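Local atomic coordinates of TRAP-type transporter, periplasmic component (Cupriavidus necator, PDB entry 4P8B), a protein that binds (S)-2-acetolactate and probably delivers it in the periplasm to a TRAP-type membrane transporter. Residues Asn109-Pro114 and Ala125-Glu130; Lys121-Leu126 and Tyr239-Leu244; Gly129-Ser134 and Thr333-Ala338; Ser134-Leu139 and Pro243-Val248. All blocks are in the same frame, centred on the assembly; numbering follows the deposited sequence.

Interaction 1 (Asn109-Pro114 and Ala125-Glu130); sequences NLFSLP and ALTQGE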
loop_
_atom_site.group_PDB
_atom_site.type_symbol
_atom_site.label_atom_id
_atom_site.label_comp_id
_atom_site.label_asym_id
_atom_site.label_seq_id
_atom_site.Cartn_x
_atom_site.Cartn_y
_atom_site.Cartn_z
ATOM N N ASN A 109 -2.345 10.610 -0.991
ATOM C CA ASN A 109 -1.039 10.787 -1.619
ATOM C C ASN A 109 0.078 11.093 -0.597
ATOM O O ASN A 109 1.244 10.973 -0.919
ATOM C CB ASN A 109 -1.069 11.898 -2.661
ATOM C CG ASN A 109 -1.794 11.513 -3.926
ATOM O OD1 ASN A 109 -1.351 10.643 -4.664
ATOM N ND2 ASN A 109 -2.898 12.192 -4.201
ATOM N N LEU A 110 -0.282 11.481 0.619
ATOM C CA LEU A 110 0.706 11.782 1.638
ATOM C C LEU A 110 1.695 10.635 1.812
ATOM O O LEU A 110 2.906 10.855 1.922
ATOM C CB LEU A 110 0.003 12.094 2.954
ATOM C CG LEU A 110 0.864 12.634 4.087
ATOM C CD1 LEU A 110 0.080 13.623 4.935
ATOM C CD2 LEU A 110 1.370 11.499 4.961
ATOM N N PHE A 111 1.200 9.398 1.795
ATOM C CA PHE A 111 2.058 8.254 1.991
ATOM C C PHE A 111 2.934 7.934 0.775
ATOM O O PHE A 111 3.891 7.135 0.867
ATOM C CB PHE A 111 1.232 7.011 2.392
ATOM C CG PHE A 111 0.458 7.199 3.663
ATOM C CD1 PHE A 111 1.119 7.208 4.894
ATOM C CD2 PHE A 111 -0.911 7.391 3.649
ATOM C CE1 PHE A 111 0.422 7.388 6.061
ATOM C CE2 PHE A 111 -1.603 7.585 4.836
ATOM C CZ PHE A 111 -0.938 7.575 6.028
ATOM N N SER A 112 2.609 8.569 -0.352
ATOM C CA SER A 112 3.343 8.404 -1.594
ATOM C C SER A 112 4.368 9.512 -1.821
ATOM O O SER A 112 5.028 9.513 -2.841
ATOM C CB SER A 112 2.373 8.378 -2.775
ATOM O OG SER A 112 1.485 7.283 -2.602
ATOM N N LEU A 113 4.493 10.477 -0.916
ATOM C CA LEU A 113 5.507 11.516 -1.094
ATOM C C LEU A 113 6.901 10.916 -1.002
ATOM O O LEU A 113 7.228 10.258 -0.022
ATOM C CB LEU A 113 5.366 12.585 -0.020
ATOM C CG LEU A 113 4.147 13.491 -0.120
ATOM C CD1 LEU A 113 4.000 14.294 1.172
ATOM C CD2 LEU A 113 4.256 14.413 -1.322
ATOM N N PRO A 114 7.736 11.140 -2.025
ATOM C CA PRO A 114 9.021 10.423 -2.045
ATOM C C PRO A 114 9.938 10.864 -0.903
ATOM O O PRO A 114 10.182 12.045 -0.711
ATOM C CB PRO A 114 9.599 10.772 -3.430
ATOM C CG PRO A 114 8.868 12.033 -3.855
ATOM C CD PRO A 114 7.493 11.916 -3.243
ATOM N N ALA A 125 4.163 6.741 13.306
ATOM C CA ALA A 125 3.902 8.078 13.841
ATOM C C ALA A 125 2.785 8.765 13.073
ATOM O O ALA A 125 2.078 9.591 13.636
ATOM C CB ALA A 125 5.157 8.920 13.832
ATOM N N LEU A 126 2.632 8.430 11.809
ATOM C CA LEU A 126 1.550 8.984 11.003
ATOM C C LEU A 126 0.244 8.259 11.278
ATOM O O LEU A 126 -0.753 8.884 11.656
ATOM C CB LEU A 126 1.898 8.961 9.520
ATOM C CG LEU A 126 3.199 9.664 9.141
ATOM C CD1 LEU A 126 3.297 9.752 7.638
ATOM C CD2 LEU A 126 3.278 11.025 9.771
ATOM N N THR A 127 0.233 6.946 11.108
ATOM C CA THR A 127 -1.031 6.228 11.191
ATOM C C THR A 127 -1.608 6.271 12.603
ATOM O O THR A 127 -2.835 6.289 12.776
ATOM C CB THR A 127 -0.869 4.769 10.789
ATOM O OG1 THR A 127 0.083 4.167 11.673
ATOM C CG2 THR A 127 -0.411 4.627 9.325
ATOM N N GLN A 128 -0.746 6.321 13.622
ATOM C CA GLN A 128 -1.203 6.261 15.005
ATOM C C GLN A 128 -1.359 7.650 15.607
ATOM O O GLN A 128 -1.739 7.768 16.760
ATOM C CB GLN A 128 -0.241 5.420 15.854
ATOM C CG GLN A 128 -0.106 4.008 15.321
ATOM C CD GLN A 128 1.037 3.222 15.921
ATOM O OE1 GLN A 128 1.829 3.742 16.704
ATOM N NE2 GLN A 128 1.148 1.955 15.521
ATOM N N GLY A 129 -1.092 8.701 14.827
ATOM C CA GLY A 129 -1.107 10.065 15.326
ATOM C C GLY A 129 -2.136 10.972 14.665
ATOM O O GLY A 129 -3.117 10.500 14.083
ATOM N N GLU A 130 -1.932 12.282 14.757
ATOM C CA GLU A 130 -2.917 13.222 14.252
ATOM C C GLU A 130 -3.101 13.117 12.740
ATOM O O GLU A 130 -4.178 13.411 12.220
ATOM C CB GLU A 130 -2.574 14.663 14.669
ATOM C CG GLU A 130 -1.483 15.346 13.878
ATOM C CD GLU A 130 -1.137 16.727 14.441
ATOM O OE1 GLU A 130 -2.071 17.504 14.737
ATOM O OE2 GLU A 130 0.070 17.021 14.585
#
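In the hydrophobic core of a solute-binding protein of the periplasmic-binding-protein fold, L126 near the end of helix 120-127 meets L110 and F111 of the 3-10 segment 109-112. The contact is wholly apolar and small, with 136 Å² buried in all. The nearest CA atoms, those of F111 and L126, are 9.1 Å apart, so the two backbones are bridged by side chains alone. F111 covers about half of that gap. Its CG stands beside the backbone N and anti to the carbonyl carbon (chi1 -60°), and the ring slides past L126 in the opposite direction, bringing CE1 to 4.1 Å from L126 CB. T127 CG2 reaches the same ring carbon, F111 CE1, at 4.4 Å, and both residues approach the ring obliquely. L110 has two conformers; in the one described here its CD2 lies over one face of the F111 ring, offset toward the rim, and 3.7 Å from L126 CD1. L331 of helix 329-340 touches L110, and A335 of the same helix touches L126, so helix 329-340 lies against both leucines. At the centre of the cluster, the methyl L126 CD1 lies 4.0 Å from F111 CE1.

Interaction 2 (Lys121-Leu126 and Tyr239-Leu244); sequences KALDAL and YVADPL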
loop_
_atom_site.group_PDB
_atom_site.type_symbol
_atom_site.label_atom_id
_atom_site.label_comp_id
_atom_site.label_asym_id
_atom_site.label_seq_id
_atom_site.Cartn_x
_atom_site.Cartn_y
_atom_site.Cartn_z
ATOM N N LYS A 121 9.045 3.398 12.351
ATOM C CA LYS A 121 8.643 4.295 13.429
ATOM C C LYS A 121 7.981 5.534 12.825
ATOM O O LYS A 121 7.038 6.084 13.398
ATOM C CB LYS A 121 9.848 4.671 14.287
ATOM C CG LYS A 121 9.484 5.117 15.692
ATOM C CD LYS A 121 10.710 5.105 16.620
ATOM C CE LYS A 121 10.334 5.456 18.043
ATOM N NZ LYS A 121 11.529 5.500 18.939
ATOM N N ALA A 122 8.448 5.961 11.664
ATOM C CA ALA A 122 7.900 7.134 10.995
ATOM C C ALA A 122 6.517 6.848 10.451
ATOM O O ALA A 122 5.619 7.676 10.583
ATOM C CB ALA A 122 8.837 7.599 9.888
ATOM N N LEU A 123 6.328 5.696 9.826
ATOM C CA LEU A 123 5.020 5.342 9.331
ATOM C C LEU A 123 4.024 5.249 10.488
ATOM O O LEU A 123 2.897 5.765 10.408
ATOM C CB LEU A 123 5.120 4.011 8.560
ATOM C CG LEU A 123 3.843 3.355 8.041
ATOM C CD1 LEU A 123 3.027 4.309 7.220
ATOM C CD2 LEU A 123 4.151 2.097 7.234
ATOM N N ASP A 124 4.433 4.597 11.573
ATOM C CA ASP A 124 3.555 4.443 12.726
ATOM C C ASP A 124 3.221 5.798 13.336
ATOM O O ASP A 124 2.123 5.991 13.849
ATOM C CB ASP A 124 4.188 3.518 13.776
ATOM C CG ASP A 124 4.194 2.056 13.343
ATOM O OD1 ASP A 124 3.375 1.679 12.478
ATOM O OD2 ASP A 124 4.993 1.287 13.913
ATOM N N ALA A 125 4.163 6.741 13.306
ATOM C CA ALA A 125 3.902 8.078 13.841
ATOM C C ALA A 125 2.785 8.765 13.073
ATOM O O ALA A 125 2.078 9.591 13.636
ATOM C CB ALA A 125 5.157 8.920 13.832
ATOM N N LEU A 126 2.632 8.430 11.809
ATOM C CA LEU A 126 1.550 8.984 11.003
ATOM C C LEU A 126 0.244 8.259 11.278
ATOM O O LEU A 126 -0.753 8.884 11.656
ATOM C CB LEU A 126 1.898 8.961 9.520
ATOM C CG LEU A 126 3.199 9.664 9.141
ATOM C CD1 LEU A 126 3.297 9.752 7.638
ATOM C CD2 LEU A 126 3.278 11.025 9.771
ATOM N N TYR A 239 11.500 4.285 -0.667
ATOM C CA TYR A 239 11.112 5.627 -1.093
ATOM C C TYR A 239 9.727 6.026 -0.582
ATOM O O TYR A 239 9.509 7.198 -0.236
ATOM C CB TYR A 239 11.243 5.861 -2.602
ATOM C CG TYR A 239 10.140 5.318 -3.508
ATOM C CD1 TYR A 239 9.694 3.984 -3.447
ATOM C CD2 TYR A 239 9.606 6.127 -4.480
ATOM C CE1 TYR A 239 8.715 3.521 -4.318
ATOM C CE2 TYR A 239 8.659 5.671 -5.367
ATOM C CZ TYR A 239 8.211 4.361 -5.280
ATOM O OH TYR A 239 7.256 3.951 -6.175
ATOM N N VAL A 240 8.793 5.071 -0.521
ATOM C CA VAL A 240 7.476 5.298 0.059
ATOM C C VAL A 240 7.051 4.008 0.742
ATOM O O VAL A 240 7.660 2.958 0.542
ATOM C CB VAL A 240 6.412 5.615 -1.022
ATOM C CG1 VAL A 240 6.790 6.828 -1.838
ATOM C CG2 VAL A 240 6.161 4.411 -1.918
ATOM N N ALA A 241 5.978 4.074 1.515
ATOM C CA ALA A 241 5.331 2.873 2.022
ATOM C C ALA A 241 3.836 3.089 1.964
ATOM O O ALA A 241 3.361 4.149 2.364
ATOM C CB ALA A 241 5.752 2.543 3.430
ATOM N N ASP A 242 3.086 2.091 1.506
ATOM C CA ASP A 242 1.641 2.181 1.526
ATOM C C ASP A 242 1.063 1.414 2.704
ATOM O O ASP A 242 1.225 0.177 2.788
ATOM C CB ASP A 242 0.958 1.795 0.176
ATOM C CG ASP A 242 1.292 0.405 -0.347
ATOM O OD1 ASP A 242 2.471 -0.017 -0.329
ATOM O OD2 ASP A 242 0.357 -0.234 -0.906
ATOM N N PRO A 243 0.388 2.122 3.606
ATOM C CA PRO A 243 -0.444 1.435 4.589
ATOM C C PRO A 243 -1.693 0.919 3.933
ATOM O O PRO A 243 -2.005 1.259 2.792
ATOM C CB PRO A 243 -0.714 2.518 5.629
ATOM C CG PRO A 243 -0.550 3.814 4.921
ATOM C CD PRO A 243 0.293 3.590 3.710
ATOM N N LEU A 244 -2.412 0.094 4.681
ATOM C CA LEU A 244 -3.730 -0.364 4.288
ATOM C C LEU A 244 -4.754 0.232 5.212
ATOM O O LEU A 244 -4.442 0.548 6.353
ATOM C CB LEU A 244 -3.816 -1.894 4.353
ATOM C CG LEU A 244 -2.780 -2.690 3.579
ATOM C CD1 LEU A 244 -2.916 -4.178 3.863
ATOM C CD2 LEU A 244 -2.854 -2.394 2.091
#
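L123 of helix 120-127 reaches A241 and P243 of strand 241-249 through its two terminal methyls, and the rest of its side chain can be traced as the stem of a fork. CB leaves the helix in the direction of the strand but, like CG after it, remains more than 5 Å from A241 CB. With CG anti to the backbone N (chi1 175°), the branch point is carried forward from the helix, and the methyls part beyond it. CD2 lies 4.2 Å from A241 CB, while CD1 stops 4.3 Å from P243 CG, on the proline ring. One leucine therefore spans two strand positions that both face the helix, although the closest CA atoms, of L123 and A241, are 7.7 Å apart. E151 and M117 also touch L123, and F111 lies against P243. The intervening D242 points away from the helix. Its OD1 forms a salt bridge with R155, its OD2 accepts hydrogen bonds from S97 and N152, and the bound acetolactate touches it. A helix packed on one side of a strand whose other side gives D242 to the pocket is the layered alpha/beta arrangement of the periplasmic-binding-protein fold.

Interaction 3 (Gly129-Ser134 and Thr333-Ala338); sequences GEVGKS and TKAEGA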
loop_
_atom_site.group_PDB
_atom_site.type_symbol
_atom_site.label_atom_id
_atom_site.label_comp_id
_atom_site.label_asym_id
_atom_site.label_seq_id
_atom_site.Cartn_x
_atom_site.Cartn_y
_atom_site.Cartn_z
ATOM N N GLY A 129 -1.092 8.701 14.827
ATOM C CA GLY A 129 -1.107 10.065 15.326
ATOM C C GLY A 129 -2.136 10.972 14.665
ATOM O O GLY A 129 -3.117 10.500 14.083
ATOM N N GLU A 130 -1.932 12.282 14.757
ATOM C CA GLU A 130 -2.917 13.222 14.252
ATOM C C GLU A 130 -3.101 13.117 12.740
ATOM O O GLU A 130 -4.178 13.411 12.220
ATOM C CB GLU A 130 -2.574 14.663 14.669
ATOM C CG GLU A 130 -1.483 15.346 13.878
ATOM C CD GLU A 130 -1.137 16.727 14.441
ATOM O OE1 GLU A 130 -2.071 17.504 14.737
ATOM O OE2 GLU A 130 0.070 17.021 14.585
ATOM N N VAL A 131 -2.073 12.694 12.022
ATOM C CA VAL A 131 -2.195 12.610 10.582
ATOM C C VAL A 131 -3.196 11.517 10.222
ATOM O O VAL A 131 -4.087 11.733 9.396
ATOM C CB VAL A 131 -0.846 12.373 9.899
ATOM C CG1 VAL A 131 -1.035 11.975 8.451
ATOM C CG2 VAL A 131 -0.003 13.627 9.994
ATOM N N GLY A 132 -3.069 10.351 10.853
ATOM C CA GLY A 132 -3.992 9.259 10.586
ATOM C C GLY A 132 -5.407 9.636 10.955
ATOM O O GLY A 132 -6.371 9.298 10.255
ATOM N N LYS A 133 -5.548 10.355 12.059
ATOM C CA LYS A 133 -6.870 10.775 12.488
ATOM C C LYS A 133 -7.496 11.734 11.479
ATOM O O LYS A 133 -8.682 11.627 11.154
ATOM C CB LYS A 133 -6.795 11.380 13.882
ATOM C CG LYS A 133 -6.457 10.331 14.950
ATOM C CD LYS A 133 -6.175 10.962 16.308
ATOM C CE LYS A 133 -5.803 9.902 17.345
ATOM N NZ LYS A 133 -4.747 10.345 18.307
ATOM N N SER A 134 -6.692 12.653 10.954
ATOM C CA SER A 134 -7.183 13.600 9.961
ATOM C C SER A 134 -7.634 12.863 8.701
ATOM O O SER A 134 -8.669 13.173 8.121
ATOM C CB SER A 134 -6.094 14.628 9.635
ATOM O OG SER A 134 -6.533 15.526 8.620
ATOM N N THR A 333 2.879 19.063 6.640
ATOM C CA THR A 333 3.740 19.636 7.638
ATOM C C THR A 333 3.550 18.935 8.991
ATOM O O THR A 333 4.518 18.655 9.701
ATOM C CB THR A 333 3.465 21.113 7.748
ATOM O OG1 THR A 333 3.829 21.760 6.520
ATOM C CG2 THR A 333 4.253 21.714 8.880
ATOM N N LYS A 334 2.303 18.617 9.340
ATOM C CA LYS A 334 2.049 17.831 10.547
ATOM C C LYS A 334 2.751 16.469 10.484
ATOM O O LYS A 334 3.287 15.995 11.490
ATOM C CB LYS A 334 0.541 17.645 10.762
ATOM C CG LYS A 334 -0.138 18.904 11.254
ATOM C CD LYS A 334 -1.643 18.788 11.204
ATOM C CE LYS A 334 -2.304 20.088 11.666
ATOM N NZ LYS A 334 -3.798 19.971 11.659
ATOM N N ALA A 335 2.763 15.845 9.306
ATOM C CA ALA A 335 3.436 14.559 9.127
ATOM C C ALA A 335 4.939 14.718 9.334
ATOM O O ALA A 335 5.568 13.913 10.039
ATOM C CB ALA A 335 3.137 14.003 7.757
ATOM N N GLU A 336 5.514 15.749 8.725
ATOM C CA GLU A 336 6.948 16.021 8.872
ATOM C C GLU A 336 7.316 16.160 10.333
ATOM O O GLU A 336 8.332 15.647 10.792
ATOM C CB GLU A 336 7.343 17.269 8.081
ATOM C CG GLU A 336 7.230 17.102 6.571
ATOM C CD GLU A 336 7.268 18.406 5.800
ATOM O OE1 GLU A 336 7.246 19.490 6.429
ATOM O OE2 GLU A 336 7.329 18.367 4.553
ATOM N N GLY A 337 6.494 16.890 11.077
ATOM C CA GLY A 337 6.764 17.091 12.488
ATOM C C GLY A 337 6.626 15.848 13.338
ATOM O O GLY A 337 7.432 15.602 14.227
ATOM N N ALA A 338 5.594 15.064 13.072
ATOM C CA ALA A 338 5.407 13.803 13.784
ATOM C C ALA A 338 6.588 12.863 13.569
ATOM O O ALA A 338 7.042 12.187 14.498
ATOM C CB ALA A 338 4.112 13.139 13.332
HETATM O O HOH W 1 3.000 17.376 13.829
HETATM O O HOH W 2 -4.301 17.893 13.613
#
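V131 and E130, in the first turn of helix 130-141, meet A335 and K334 of helix 329-340 in two adjoining zones, one apolar and one hydrated. In the apolar zone V131 CG2 lies 3.6 Å from the backbone N of A335 and 3.9 Å from its CB. In the hydrated zone the E130 side chain crosses that of K334 at about a right angle, with carboxylate OE1 3.8 Å from K334 CD. The opposite charges stay apart, E130 OE1 and K334 NZ being 4.3 Å from each other, which is too long for a salt bridge. Two waters bridge the residues. One donates to E130 OE2 and, at 2.7 Å, to K334 O; the second links the charged groups, accepting from K334 NZ at 2.9 Å and donating to E130 OE1, though that leg is short. The chi1 of 78° sets E130 CG between its backbone N and carbonyl carbon and turns the chain toward K334. Before it, G129 takes the N-cap position. The segment axes approach to 9.8 Å at 149°, roughly antiparallel, and L110 of the loop before helix 120-127 touches both V131 and A335. Helix 120-127 adjoins the pair, with L126 O hydrogen-bonded to the backbone N of G132.

Interaction 4 (Ser134-Leu139 and Pro243-Val248); sequences SIFATL and PLIFVV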
loop_
_atom_site.group_PDB
_atom_site.type_symbol
_atom_site.label_atom_id
_atom_site.label_comp_id
_atom_site.label_asym_id
_atom_site.label_seq_id
_atom_site.Cartn_x
_atom_site.Cartn_y
_atom_site.Cartn_z
ATOM N N SER A 134 -6.692 12.653 10.954
ATOM C CA SER A 134 -7.183 13.600 9.961
ATOM C C SER A 134 -7.634 12.863 8.701
ATOM O O SER A 134 -8.669 13.173 8.121
ATOM C CB SER A 134 -6.094 14.628 9.635
ATOM O OG SER A 134 -6.533 15.526 8.620
ATOM N N ILE A 135 -6.843 11.893 8.263
ATOM C CA ILE A 135 -7.191 11.117 7.073
ATOM C C ILE A 135 -8.486 10.323 7.291
ATOM O O ILE A 135 -9.368 10.320 6.433
ATOM C CB ILE A 135 -6.031 10.198 6.647
ATOM C CG1 ILE A 135 -4.948 11.047 5.977
ATOM C CG2 ILE A 135 -6.519 9.127 5.698
ATOM C CD1 ILE A 135 -3.632 10.364 5.793
ATOM N N PHE A 136 -8.620 9.702 8.455
ATOM C CA PHE A 136 -9.859 8.985 8.772
ATOM C C PHE A 136 -11.080 9.902 8.737
ATOM O O PHE A 136 -12.118 9.528 8.201
ATOM C CB PHE A 136 -9.774 8.266 10.118
ATOM C CG PHE A 136 -9.229 6.856 10.030
ATOM C CD1 PHE A 136 -8.362 6.476 9.027
ATOM C CD2 PHE A 136 -9.597 5.917 10.988
ATOM C CE1 PHE A 136 -7.883 5.155 8.955
ATOM C CE2 PHE A 136 -9.116 4.609 10.918
ATOM C CZ PHE A 136 -8.258 4.249 9.920
ATOM N N ALA A 137 -10.952 11.115 9.278
ATOM C CA ALA A 137 -12.069 12.062 9.242
ATOM C C ALA A 137 -12.445 12.404 7.804
ATOM O O ALA A 137 -13.640 12.504 7.479
ATOM C CB ALA A 137 -11.730 13.328 10.016
ATOM N N THR A 138 -11.443 12.564 6.945
ATOM C CA THR A 138 -11.683 12.880 5.550
ATOM C C THR A 138 -12.417 11.719 4.871
ATOM O O THR A 138 -13.365 11.913 4.101
ATOM C CB THR A 138 -10.364 13.180 4.822
ATOM O OG1 THR A 138 -9.802 14.412 5.314
ATOM C CG2 THR A 138 -10.592 13.299 3.318
ATOM N N LEU A 139 -11.990 10.493 5.158
ATOM C CA LEU A 139 -12.634 9.328 4.570
ATOM C C LEU A 139 -14.089 9.186 5.016
ATOM O O LEU A 139 -14.976 8.903 4.205
ATOM C CB LEU A 139 -11.847 8.061 4.925
ATOM C CG LEU A 139 -10.482 7.914 4.277
ATOM C CD1 LEU A 139 -9.761 6.726 4.884
ATOM C CD2 LEU A 139 -10.638 7.751 2.783
ATOM N N PRO A 243 0.388 2.122 3.606
ATOM C CA PRO A 243 -0.444 1.435 4.589
ATOM C C PRO A 243 -1.693 0.919 3.933
ATOM O O PRO A 243 -2.005 1.259 2.792
ATOM C CB PRO A 243 -0.714 2.518 5.629
ATOM C CG PRO A 243 -0.550 3.814 4.921
ATOM C CD PRO A 243 0.293 3.590 3.710
ATOM N N LEU A 244 -2.412 0.094 4.681
ATOM C CA LEU A 244 -3.730 -0.364 4.288
ATOM C C LEU A 244 -4.754 0.232 5.212
ATOM O O LEU A 244 -4.442 0.548 6.353
ATOM C CB LEU A 244 -3.816 -1.894 4.353
ATOM C CG LEU A 244 -2.780 -2.690 3.579
ATOM C CD1 LEU A 244 -2.916 -4.178 3.863
ATOM C CD2 LEU A 244 -2.854 -2.394 2.091
ATOM N N ILE A 245 -5.993 0.346 4.738
ATOM C CA ILE A 245 -7.103 0.790 5.567
ATOM C C ILE A 245 -8.256 -0.191 5.415
ATOM O O ILE A 245 -8.626 -0.592 4.304
ATOM C CB ILE A 245 -7.572 2.217 5.203
ATOM C CG1 ILE A 245 -6.377 3.180 5.217
ATOM C CG2 ILE A 245 -8.658 2.689 6.163
ATOM C CD1 ILE A 245 -6.734 4.600 4.782
ATOM N N PHE A 246 -8.806 -0.560 6.571
ATOM C CA PHE A 246 -9.980 -1.419 6.693
ATOM C C PHE A 246 -11.203 -0.497 6.682
ATOM O O PHE A 246 -11.305 0.390 7.548
ATOM C CB PHE A 246 -9.925 -2.197 8.027
ATOM C CG PHE A 246 -8.839 -3.239 8.119
ATOM C CD1 PHE A 246 -7.514 -2.880 8.184
ATOM C CD2 PHE A 246 -9.165 -4.593 8.179
ATOM C CE1 PHE A 246 -6.543 -3.829 8.277
ATOM C CE2 PHE A 246 -8.186 -5.546 8.271
ATOM C CZ PHE A 246 -6.889 -5.177 8.318
ATOM N N VAL A 247 -12.136 -0.689 5.751
ATOM C CA VAL A 247 -13.270 0.225 5.607
ATOM C C VAL A 247 -14.558 -0.507 5.305
ATOM O O VAL A 247 -14.560 -1.629 4.813
ATOM C CB VAL A 247 -13.059 1.242 4.455
ATOM C CG1 VAL A 247 -11.810 2.064 4.664
ATOM C CG2 VAL A 247 -13.017 0.530 3.103
ATOM N N VAL A 248 -15.668 0.153 5.615
ATOM C CA VAL A 248 -17.003 -0.364 5.329
ATOM C C VAL A 248 -17.775 0.747 4.640
ATOM O O VAL A 248 -17.684 1.910 5.022
ATOM C CB VAL A 248 -17.726 -0.774 6.628
ATOM C CG1 VAL A 248 -19.135 -1.314 6.323
ATOM C CG2 VAL A 248 -16.942 -1.805 7.370
#
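F136 overlaps I245 with one corner of its ring: CE1 comes to 3.8 Å from I245 CG2 and CZ to 4.1 Å from the same methyl. The approach is oblique, and the two side chains slide past each other in opposite directions. I245 also serves L139, one turn further along helix 130-141, and here the chains reach toward each other tip to tip, with L139 CD1 3.7 Å from I245 CD1. The division of labour follows from the isoleucine torsions. CG1 stands anti to the carbonyl carbon (chi1 -53°) and the chain runs on extended to CD1 (chi2 176°), whereas CG2, anti to the backbone N, is left for the phenylalanine. Such a reach is needed because the nearest CA atoms of F136 and I245 are 9.2 Å apart. This is helix-on-sheet packing in the five-stranded mixed sheet of the fold, where strand 241-249 runs antiparallel to both of its neighbours, 93-97 and 144-154. Its backbone pairs I245 with G96 on one flank and L244 with G150 on the other. W149 of strand 144-154 stacks with the F136 ring and touches I245 as well, while T98 and W101 of helix 98-101 contact the isoleucine from outside the two segments. The next residue, F246, leads its ring away from the helix, to an edge-to-face contact with W52. The I245 side chain is about 12 Å from the bound acetolactate.

How the interactions relate
Interactions 1 and 2 are the closest pair, with centres 6 Å apart, and both use helix 120-127; they meet where F111 CG lies 3.6 Å from P243 CD. Interaction 3 lies 7 Å from interaction 1, on the next helix, 130-141, which also carries interaction 4. Strand 241-249 is shared by interactions 2 and 4, whose centres are 14 Å apart. In sequence, interaction 1 is local, interactions 2 and 4 bring in a strand more than 100 residues later, and interaction 3 brings in the C-terminal helix 329-340, enclosing interaction 4. Together they stack C-terminal helix, helix pair and sheet in layers, the sheet carrying the pocket residue D242 on strand 241-249.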